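Local coordinates for DNA annealing helicase and endonuclease ZRANB3 (Homo sapiens, PDB 5MKW), which anneals and cuts DNA to help stalled or collapsed replication forks restart and to preserve genome stability, here represented by its zinc-binding HNH endonuclease domain, at residues P55-Q58 with L59-I63; N26-E29 with L30-R33; R106-K109 with E110-Q113. All blocks are in the same frame, centred on the assembly; numbering follows the deposited sequence.

Contact 1: P55-Q58 with L59-I63; sequences PLEQ and LNEMI
Gln58 lays its aliphatic part against the thioether of Met62, CG resting 3.7 Å from SD. Its CG stands anti to the backbone N (chi1 -177°), and the extended chain sets the amide alongside the sulfur, with Gln58 NE2 4.0 Å from Met62 SD. The methionine comes from the next turn; its CG also lies over the carbonyl oxygen of Gln58, the same atom that accepts the amide N-H of Met62. One turn earlier Leu59 N gives its hydrogen to Pro55 O at 2.9 Å in an almost straight bond (N-H...O 172°). Pro55, at the N-cap position, thus starts the chain of i to i+4 bonds that makes this the first turns of an alpha-helix.

The exposed side carries more polar groups. Leu56 turns its CD1 methyl to the amide of Asn60, 3.6 Å from Asn60 OD1. The other end of that amide reaches water: a single molecule accepts from Asn60 ND2 at 3.0 Å and donates to Glu57 OE1 at 3.2 Å, bridging successive turns. Glu57 bends at chi2, and its OE2 ends 3.9 Å from OE2 of Glu61, with the two carboxylate planes turned 76° apart. The like charges, if both are ionised, would repel; the hydrogen bond between His70 NE2 and Glu61 OE1 may ease this.

Helix 56-64 packs against helix 39-47, with the loop of His70 and Phe71 and the start of helix 97-118 beside it. Leu56 and Leu59 lie on Tyr47, and Met62 and Ile63 on Leu46, while Met62 also meets Phe71 just ahead of strand 72-76. Towards helix 97-118, Gln58 touches Thr97 and its OE1 makes a weak hydrogen bond with Lys101 NZ; Pro55 touches Lys101 too.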
ATOM      1  N   PRO A  55     -10.893  -2.620   0.498  1.00 23.24           N
ATOM      2  CA  PRO A  55     -12.015  -3.243  -0.222  1.00 21.95           C
ATOM      3  C   PRO A  55     -12.284  -4.687   0.170  1.00 21.93           C
ATOM      4  O   PRO A  55     -11.349  -5.456   0.439  1.00 20.63           O
ATOM      5  CB  PRO A  55     -11.579  -3.175  -1.714  1.00 24.49           C
ATOM      6  CG  PRO A  55     -10.472  -2.190  -1.783  1.00 24.81           C
ATOM      7  CD  PRO A  55      -9.804  -2.237  -0.410  1.00 23.43           C
ATOM      8  N   LEU A  56     -13.569  -5.031   0.240  1.00 22.60           N
ATOM      9  CA  LEU A  56     -14.030  -6.367   0.530  1.00 23.21           C
ATOM     10  C   LEU A  56     -13.342  -7.403  -0.341  1.00 22.98           C
ATOM     11  O   LEU A  56     -13.002  -8.466   0.120  1.00 21.91           O
ATOM     12  CB  LEU A  56     -15.534  -6.449   0.347  1.00 24.24           C
ATOM     13  CG  LEU A  56     -16.142  -7.831   0.502  1.00 24.88           C
ATOM     14  CD1 LEU A  56     -15.882  -8.410   1.893  1.00 26.66           C
ATOM     15  CD2 LEU A  56     -17.641  -7.769   0.266  1.00 26.97           C
ATOM     16  N   GLU A  57     -13.138  -7.075  -1.605  1.00 21.97           N
ATOM     17  CA  GLU A  57     -12.485  -7.979  -2.535  1.00 24.24           C
ATOM     18  C   GLU A  57     -11.063  -8.323  -2.029  1.00 22.74           C
ATOM     19  O   GLU A  57     -10.623  -9.472  -2.024  1.00 22.93           O
ATOM     20  CB  GLU A  57     -12.416  -7.271  -3.910  1.00 28.48           C
ATOM     21  CG  GLU A  57     -11.637  -8.009  -4.998  1.00 34.42           C
ATOM     22  CD  GLU A  57     -12.354  -9.288  -5.459  1.00 42.37           C
ATOM     23  OE1 GLU A  57     -13.611  -9.338  -5.399  1.00 46.08           O
ATOM     24  OE2 GLU A  57     -11.671 -10.244  -5.903  1.00 47.86           O
ATOM     25  N   GLN A  58     -10.370  -7.320  -1.542  1.00 23.03           N
ATOM     26  CA  GLN A  58      -8.991  -7.528  -1.113  1.00 22.97           C
ATOM     27  C   GLN A  58      -8.977  -8.288   0.189  1.00 22.04           C
ATOM     28  O   GLN A  58      -8.192  -9.222   0.377  1.00 21.06           O
ATOM     29  CB  GLN A  58      -8.252  -6.197  -1.008  1.00 23.68           C
ATOM     30  CG  GLN A  58      -6.805  -6.397  -0.633  1.00 25.64           C
ATOM     31  CD  GLN A  58      -5.963  -5.153  -0.862  1.00 28.42           C
ATOM     32  OE1 GLN A  58      -6.312  -4.325  -1.685  1.00 29.87           O
ATOM     33  NE2 GLN A  58      -4.891  -4.995  -0.102  1.00 24.76           N
ATOM     34  N   LEU A  59      -9.864  -7.894   1.100  1.00 21.99           N
ATOM     35  CA  LEU A  59     -10.007  -8.587   2.373  1.00 20.89           C
ATOM     36  C   LEU A  59     -10.353 -10.070   2.178  1.00 21.52           C
ATOM     37  O   LEU A  59      -9.799 -10.944   2.867  1.00 21.24           O
ATOM     38  CB  LEU A  59     -11.067  -7.901   3.261  1.00 21.60           C
ATOM     39  CG  LEU A  59     -10.679  -6.494   3.701  1.00 22.28           C
ATOM     40  CD1 LEU A  59     -11.849  -5.812   4.405  1.00 23.97           C
ATOM     41  CD2 LEU A  59      -9.434  -6.521   4.596  1.00 21.52           C
ATOM     42  N   ASN A  60     -11.213 -10.389   1.207  1.00 23.20           N
ATOM     43  CA  ASN A  60     -11.499 -11.797   0.934  1.00 22.63           C
ATOM     44  C   ASN A  60     -10.196 -12.523   0.470  1.00 21.95           C
ATOM     45  O   ASN A  60      -9.933 -13.668   0.835  1.00 20.42           O
ATOM     46  CB  ASN A  60     -12.567 -11.949  -0.143  1.00 23.57           C
ATOM     47  CG  ASN A  60     -13.951 -11.606   0.338  1.00 24.10           C
ATOM     48  OD1 ASN A  60     -14.219 -11.608   1.544  1.00 24.41           O
ATOM     49  ND2 ASN A  60     -14.849 -11.361  -0.608  1.00 22.25           N
ATOM     50  N   GLU A  61      -9.370 -11.861  -0.317  1.00 22.67           N
ATOM     51  CA  GLU A  61      -8.097 -12.505  -0.741  1.00 24.92           C
ATOM     52  C   GLU A  61      -7.148 -12.703   0.425  1.00 22.60           C
ATOM     53  O   GLU A  61      -6.390 -13.687   0.486  1.00 22.61           O
ATOM     54  CB  GLU A  61      -7.364 -11.662  -1.748  1.00 27.86           C
ATOM     55  CG  GLU A  61      -7.983 -11.649  -3.127  1.00 33.59           C
ATOM     56  CD  GLU A  61      -7.259 -10.658  -4.004  1.00 39.72           C
ATOM     57  OE1 GLU A  61      -6.075 -10.313  -3.698  1.00 42.71           O
ATOM     58  OE2 GLU A  61      -7.893 -10.160  -4.961  1.00 49.83           O
ATOM     59  N   MET A  62      -7.135 -11.708   1.292  1.00 22.62           N
ATOM     60  CA  MET A  62      -6.310 -11.761   2.507  1.00 21.11           C
ATOM     61  C   MET A  62      -6.720 -12.857   3.497  1.00 21.82           C
ATOM     62  O   MET A  62      -5.897 -13.348   4.232  1.00 20.53           O
ATOM     63  CB  MET A  62      -6.317 -10.388   3.179  1.00 20.40           C
ATOM     64  CG  MET A  62      -5.554  -9.338   2.345  1.00 19.88           C
ATOM     65  SD  MET A  62      -5.975  -7.629   2.732  1.00 18.98           S
ATOM     66  CE  MET A  62      -4.902  -7.181   4.081  1.00 19.83           C
ATOM     67  N   ILE A  63      -8.011 -13.187   3.558  1.00 21.58           N
ATOM     68  CA  ILE A  63      -8.467 -14.289   4.408  1.00 22.19           C
ATOM     69  C   ILE A  63      -8.001 -15.631   3.840  1.00 22.63           C
ATOM     70  O   ILE A  63      -7.609 -16.539   4.568  1.00 21.42           O
ATOM     71  CB  ILE A  63     -10.014 -14.235   4.528  1.00 23.81           C
ATOM     72  CG1 ILE A  63     -10.445 -13.034   5.359  1.00 23.54           C
ATOM     73  CG2 ILE A  63     -10.568 -15.526   5.081  1.00 24.36           C
ATOM     74  CD1 ILE A  63     -11.884 -12.596   5.122  1.00 27.58           C
TER
HETATM   75  O   HOH W   1     -13.996 -11.828  -3.447  1.00 28.28           O

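Contact 2: N26-E29 with L30-R33; sequences NAQE and LFLR
With chi1 at 178° and a bend at chi2 (75°), Gln28 swings its amide forward along the helix until it runs beside the ring of Phe31. Phe31 also holds its CG anti to the backbone N, and the two side chains point the same way. Gln28 NE2 comes 3.8 Å from Phe31 CD2, the amide and ring planes being 45° apart. The same nitrogen lies 4.1 Å from CD2 of Leu32, whose CG packs over the carbonyl oxygen of Gln28. OE1 of the same amide is hydrogen-bonded to Trp72 NE1, which ties this helix to strand 72-76 and limits the rotation of the amide. The helix opens with an N-cap: Asn26 OD1 accepts from Glu29 N at 3.0 Å, the donor standing well above the carbonyl plane. This occupies an amide that the first turn cannot satisfy through the helix. Leu30 N to Asn26 O is weak at 3.3 Å; the bond from Phe31 N to Ala27 O, 3.0 Å, is firmer. Ala27, which is buried, and Leu30 touch Trp50, and the Ala27 side chain also meets the cysteine site that holds the zinc.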
ATOM      1  N   ASN A  26       2.597  -0.698  11.501  1.00 23.21           N
ATOM      2  CA  ASN A  26       3.600  -1.689  11.113  1.00 24.01           C
ATOM      3  C   ASN A  26       2.949  -2.778  10.269  1.00 21.47           C
ATOM      4  O   ASN A  26       2.384  -3.750  10.790  1.00 20.60           O
ATOM      5  CB  ASN A  26       4.326  -2.307  12.320  1.00 24.77           C
ATOM      6  CG  ASN A  26       5.492  -3.169  11.875  1.00 27.25           C
ATOM      7  OD1 ASN A  26       5.514  -3.740  10.775  1.00 26.09           O
ATOM      8  ND2 ASN A  26       6.505  -3.186  12.677  1.00 35.91           N
ATOM      9  N   ALA A  27       2.923  -2.525   8.969  1.00 20.26           N
ATOM     10  CA  ALA A  27       2.118  -3.316   8.073  1.00 17.97           C
ATOM     11  C   ALA A  27       2.733  -4.696   7.905  1.00 17.91           C
ATOM     12  O   ALA A  27       2.011  -5.694   7.772  1.00 17.57           O
ATOM     13  CB  ALA A  27       1.979  -2.607   6.747  1.00 17.98           C
ATOM     14  N   GLN A  28       4.054  -4.776   7.972  1.00 17.48           N
ATOM     15  CA  GLN A  28       4.713  -6.063   7.890  1.00 19.26           C
ATOM     16  C   GLN A  28       4.411  -6.985   9.074  1.00 20.28           C
ATOM     17  O   GLN A  28       4.277  -8.190   8.909  1.00 20.32           O
ATOM     18  CB  GLN A  28       6.206  -5.912   7.722  1.00 19.86           C
ATOM     19  CG  GLN A  28       6.998  -7.235   7.674  1.00 20.10           C
ATOM     20  CD  GLN A  28       6.831  -7.952   6.336  1.00 21.85           C
ATOM     21  OE1 GLN A  28       6.251  -7.406   5.351  1.00 21.52           O
ATOM     22  NE2 GLN A  28       7.322  -9.162   6.273  1.00 19.46           N
ATOM     23  N   GLU A  29       4.344  -6.419  10.264  1.00 22.33           N
ATOM     24  CA  GLU A  29       4.025  -7.198  11.463  1.00 23.62           C
ATOM     25  C   GLU A  29       2.609  -7.773  11.379  1.00 22.91           C
ATOM     26  O   GLU A  29       2.389  -8.934  11.715  1.00 20.35           O
ATOM     27  CB  GLU A  29       4.120  -6.291  12.681  1.00 28.13           C
ATOM     28  CG  GLU A  29       3.407  -6.805  13.930  1.00 39.68           C
ATOM     29  CD  GLU A  29       3.578  -5.855  15.131  1.00 46.98           C
ATOM     30  OE1 GLU A  29       2.926  -4.767  15.155  1.00 46.45           O
ATOM     31  OE2 GLU A  29       4.392  -6.181  16.032  1.00 53.20           O
ATOM     32  N   LEU A  30       1.663  -6.975  10.876  1.00 21.05           N
ATOM     33  CA  LEU A  30       0.303  -7.511  10.632  1.00 20.85           C
ATOM     34  C   LEU A  30       0.277  -8.645   9.562  1.00 19.94           C
ATOM     35  O   LEU A  30      -0.417  -9.662   9.722  1.00 20.62           O
ATOM     36  CB  LEU A  30      -0.656  -6.389  10.228  1.00 20.31           C
ATOM     37  CG  LEU A  30      -2.152  -6.822  10.202  1.00 21.12           C
ATOM     38  CD1 LEU A  30      -2.615  -7.225  11.624  1.00 22.98           C
ATOM     39  CD2 LEU A  30      -3.009  -5.704   9.619  1.00 20.09           C
ATOM     40  N   PHE A  31       0.987  -8.454   8.471  1.00 18.47           N
ATOM     41  CA  PHE A  31       1.146  -9.507   7.442  1.00 18.95           C
ATOM     42  C   PHE A  31       1.580 -10.830   8.090  1.00 19.34           C
ATOM     43  O   PHE A  31       0.995 -11.880   7.830  1.00 20.64           O
ATOM     44  CB  PHE A  31       2.200  -9.106   6.367  1.00 16.98           C
ATOM     45  CG  PHE A  31       2.657 -10.274   5.529  1.00 18.74           C
ATOM     46  CD1 PHE A  31       1.741 -10.970   4.712  1.00 19.58           C
ATOM     47  CD2 PHE A  31       3.936 -10.801   5.669  1.00 18.55           C
ATOM     48  CE1 PHE A  31       2.095 -12.151   4.062  1.00 18.62           C
ATOM     49  CE2 PHE A  31       4.297 -11.972   5.016  1.00 18.67           C
ATOM     50  CZ  PHE A  31       3.364 -12.651   4.211  1.00 19.73           C
ATOM     51  N   LEU A  32       2.627 -10.779   8.911  1.00 19.93           N
ATOM     52  CA  LEU A  32       3.170 -12.027   9.471  1.00 21.74           C
ATOM     53  C   LEU A  32       2.157 -12.680  10.395  1.00 22.38           C
ATOM     54  O   LEU A  32       2.034 -13.892  10.409  1.00 21.23           O
ATOM     55  CB  LEU A  32       4.463 -11.787  10.238  1.00 23.19           C
ATOM     56  CG  LEU A  32       5.627 -11.278   9.420  1.00 25.87           C
ATOM     57  CD1 LEU A  32       6.709 -10.733  10.339  1.00 29.31           C
ATOM     58  CD2 LEU A  32       6.156 -12.412   8.557  1.00 27.72           C
ATOM     59  N   ARG A  33       1.466 -11.866  11.184  1.00 23.99           N
ATOM     60  CA  ARG A  33       0.440 -12.369  12.091  0.50 25.65           C
ATOM     61  C   ARG A  33      -0.706 -13.050  11.316  1.00 25.88           C
ATOM     62  O   ARG A  33      -1.125 -14.184  11.650  1.00 21.65           O
ATOM     63  CB  ARG A  33      -0.059 -11.228  12.972  0.50 28.11           C
ATOM     64  CG  ARG A  33      -1.271 -11.574  13.839  0.50 31.33           C
ATOM     65  CD  ARG A  33      -0.933 -12.131  15.214  0.50 32.44           C
ATOM     66  NE  ARG A  33      -2.143 -12.196  16.034  0.50 33.64           N
ATOM     67  CZ  ARG A  33      -2.847 -13.299  16.256  0.50 33.02           C
ATOM     68  NH1 ARG A  33      -2.461 -14.460  15.763  0.50 32.45           N
ATOM     69  NH2 ARG A  33      -3.932 -13.232  17.003  0.50 35.84           N
TER

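Contact 3: R106-K109 with E110-Q113; sequences RQAK and ERSQ
Arg106 and Glu110, one turn apart on the long C-terminal helix 97-118 of the HNH domain, form an i to i+4 salt bridge at the surface. Both segments lie in the region assigned to endonuclease activity. Arg106 NH1 lies 2.6 Å from Glu110 OE2, a short bond, and the carboxylate oxygen sits at the edge of the guanidinium, 5° out of its plane. NH1 meets OE2 on the syn side but tilted well out of the carboxylate plane. A bend at chi3 (39°) folds the arginine back to reach it, and the angle at the hydrogen is only 137°. The other oxygen, Glu110 OE1, is held too: it accepts from Gly82 N and from a water that itself accepts from Gln107 NE2. With both oxygens engaged, the carboxylate has little freedom to turn.

The packed part is Gln107, which is buried, and the inner part of Glu110, under the loop with Pro79 and Tyr81. Arg111 belongs with it, one guanidinium face over Ala108 CA, 3.3 Å above the plane, and over Gln107 O; its NH1 is bonded to Gly82 O.

On the looser solvent side are Lys109 and the outer face of Ser112. The Lys109 side chain makes no contact with the following turn; its carbonyl oxygen does, accepting from Gln113 N at 2.8 Å.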
ATOM      1  N   ARG A 106      -7.016   9.570  -4.977  1.00 37.14           N
ATOM      2  CA  ARG A 106      -6.790  11.010  -5.134  1.00 39.35           C
ATOM      3  C   ARG A 106      -6.132  11.351  -6.481  1.00 37.84           C
ATOM      4  O   ARG A 106      -6.564  12.273  -7.188  1.00 36.27           O
ATOM      5  CB  ARG A 106      -5.923  11.559  -4.012  1.00 44.39           C
ATOM      6  CG  ARG A 106      -5.874  13.073  -4.036  1.00 52.68           C
ATOM      7  CD  ARG A 106      -5.197  13.662  -2.826  1.00 56.08           C
ATOM      8  NE  ARG A 106      -4.034  12.895  -2.401  1.00 64.62           N
ATOM      9  CZ  ARG A 106      -2.872  12.863  -3.046  1.00 67.49           C
ATOM     10  NH1 ARG A 106      -2.732  13.441  -4.234  1.00 74.32           N
ATOM     11  NH2 ARG A 106      -1.855  12.196  -2.530  1.00 77.41           N
ATOM     12  N   GLN A 107      -5.141  10.566  -6.875  1.00 33.44           N
ATOM     13  CA  GLN A 107      -4.451  10.825  -8.117  1.00 31.46           C
ATOM     14  C   GLN A 107      -5.325  10.619  -9.343  1.00 34.77           C
ATOM     15  O   GLN A 107      -5.121  11.289 -10.351  1.00 31.31           O
ATOM     16  CB  GLN A 107      -3.199   9.984  -8.208  1.00 30.59           C
ATOM     17  CG  GLN A 107      -2.210  10.370  -7.142  1.00 30.13           C
ATOM     18  CD  GLN A 107      -0.991   9.478  -7.079  1.00 31.63           C
ATOM     19  OE1 GLN A 107      -0.958   8.362  -7.592  1.00 34.03           O
ATOM     20  NE2 GLN A 107       0.034   9.993  -6.494  1.00 36.01           N
ATOM     21  N   ALA A 108      -6.272   9.666  -9.266  1.00 33.15           N
ATOM     22  CA  ALA A 108      -7.289   9.477 -10.325  1.00 36.40           C
ATOM     23  C   ALA A 108      -8.251  10.661 -10.465  1.00 37.99           C
ATOM     24  O   ALA A 108      -8.549  11.075 -11.569  1.00 38.99           O
ATOM     25  CB  ALA A 108      -8.072   8.194 -10.089  1.00 35.27           C
ATOM     26  N   LYS A 109      -8.625  11.277  -9.356  1.00 44.30           N
ATOM     27  CA  LYS A 109      -9.374  12.526  -9.408  1.00 49.56           C
ATOM     28  C   LYS A 109      -8.529  13.638  -9.998  1.00 52.54           C
ATOM     29  O   LYS A 109      -9.013  14.403 -10.819  1.00 58.09           O
ATOM     30  CB  LYS A 109      -9.886  12.937  -8.028  1.00 55.01           C
ATOM     31  CG  LYS A 109     -10.811  11.911  -7.403  1.00 62.72           C
ATOM     32  CD  LYS A 109     -11.700  11.230  -8.445  1.00 67.72           C
ATOM     33  CE  LYS A 109     -12.833  10.453  -7.804  1.00 71.93           C
ATOM     34  NZ  LYS A 109     -13.712  11.337  -6.995  1.00 76.03           N
ATOM     35  N   GLU A 110      -7.264  13.722  -9.592  1.00 48.38           N
ATOM     36  CA  GLU A 110      -6.357  14.730 -10.126  1.00 49.48           C
ATOM     37  C   GLU A 110      -6.217  14.596 -11.628  1.00 47.69           C
ATOM     38  O   GLU A 110      -6.239  15.603 -12.322  1.00 48.69           O
ATOM     39  CB  GLU A 110      -4.995  14.651  -9.474  1.00 48.38           C
ATOM     40  CG  GLU A 110      -5.028  15.087  -8.028  1.00 49.25           C
ATOM     41  CD  GLU A 110      -3.777  14.736  -7.250  1.00 49.21           C
ATOM     42  OE1 GLU A 110      -2.834  14.131  -7.805  1.00 47.32           O
ATOM     43  OE2 GLU A 110      -3.765  15.045  -6.039  1.00 54.15           O
ATOM     44  N   ARG A 111      -6.072  13.369 -12.121  1.00 38.96           N
ATOM     45  CA  ARG A 111      -6.060  13.127 -13.564  1.00 41.81           C
ATOM     46  C   ARG A 111      -7.362  13.599 -14.267  1.00 45.46           C
ATOM     47  O   ARG A 111      -7.320  14.236 -15.335  1.00 46.68           O
ATOM     48  CB  ARG A 111      -5.732  11.662 -13.861  1.00 38.51           C
ATOM     49  CG  ARG A 111      -4.236  11.404 -13.728  1.00 39.37           C
ATOM     50  CD  ARG A 111      -3.785   9.997 -14.153  1.00 38.01           C
ATOM     51  NE  ARG A 111      -4.702   8.954 -13.668  1.00 37.46           N
ATOM     52  CZ  ARG A 111      -4.560   8.252 -12.533  1.00 36.49           C
ATOM     53  NH1 ARG A 111      -3.498   8.388 -11.746  1.00 35.84           N
ATOM     54  NH2 ARG A 111      -5.495   7.384 -12.200  1.00 41.81           N
ATOM     55  N   SER A 112      -8.505  13.337 -13.630  1.00 44.95           N
ATOM     56  CA  SER A 112      -9.781  13.983 -13.982  1.00 46.76           C
ATOM     57  C   SER A 112      -9.706  15.498 -14.053  1.00 44.80           C
ATOM     58  O   SER A 112     -10.088  16.083 -15.044  1.00 45.40           O
ATOM     59  CB  SER A 112     -10.848  13.634 -12.940  1.00 50.03           C
ATOM     60  OG  SER A 112     -11.620  12.554 -13.387  1.00 52.14           O
ATOM     61  N   GLN A 113      -9.298  16.138 -12.959  1.00 42.94           N
ATOM     62  CA  GLN A 113      -9.138  17.608 -12.943  1.00 45.43           C
ATOM     63  C   GLN A 113      -8.225  18.122 -14.080  1.00 43.48           C
ATOM     64  O   GLN A 113      -8.521  19.149 -14.712  1.00 38.67           O
ATOM     65  CB  GLN A 113      -8.645  18.111 -11.580  1.00 46.53           C
ATOM     66  CG  GLN A 113      -8.365  19.628 -11.486  1.00 50.23           C
ATOM     67  CD  GLN A 113      -9.616  20.510 -11.338  1.00 53.82           C
ATOM     68  OE1 GLN A 113     -10.722  20.146 -11.756  1.00 56.82           O
ATOM     69  NE2 GLN A 113      -9.412  21.733 -10.847  1.00 54.49           N
TER
HETATM   70  O   HOH W   2      -0.155  12.845  -6.724  1.00 39.01           O

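From the N terminus, contact 2 comes first, in the opening turns of helix 27-36, followed by contact 1 on helix 56-64 and contact 3 on helix 97-118. Each lies within one continuous stretch, so none closes a loop, and the three follow in series without nesting or crossing. Contacts 1 and 2 are neighbours, their nearest atoms about 6 Å apart without touching. Contact 3 lies on the far side of the chain's centre from contact 2, the two centres about 30 Å apart. The zinc site joins the parts: Cys20 and Cys23 come from before helix 27-36, Cys96 from the end of strand 92-96 and Cys99 from the start of helix 97-118.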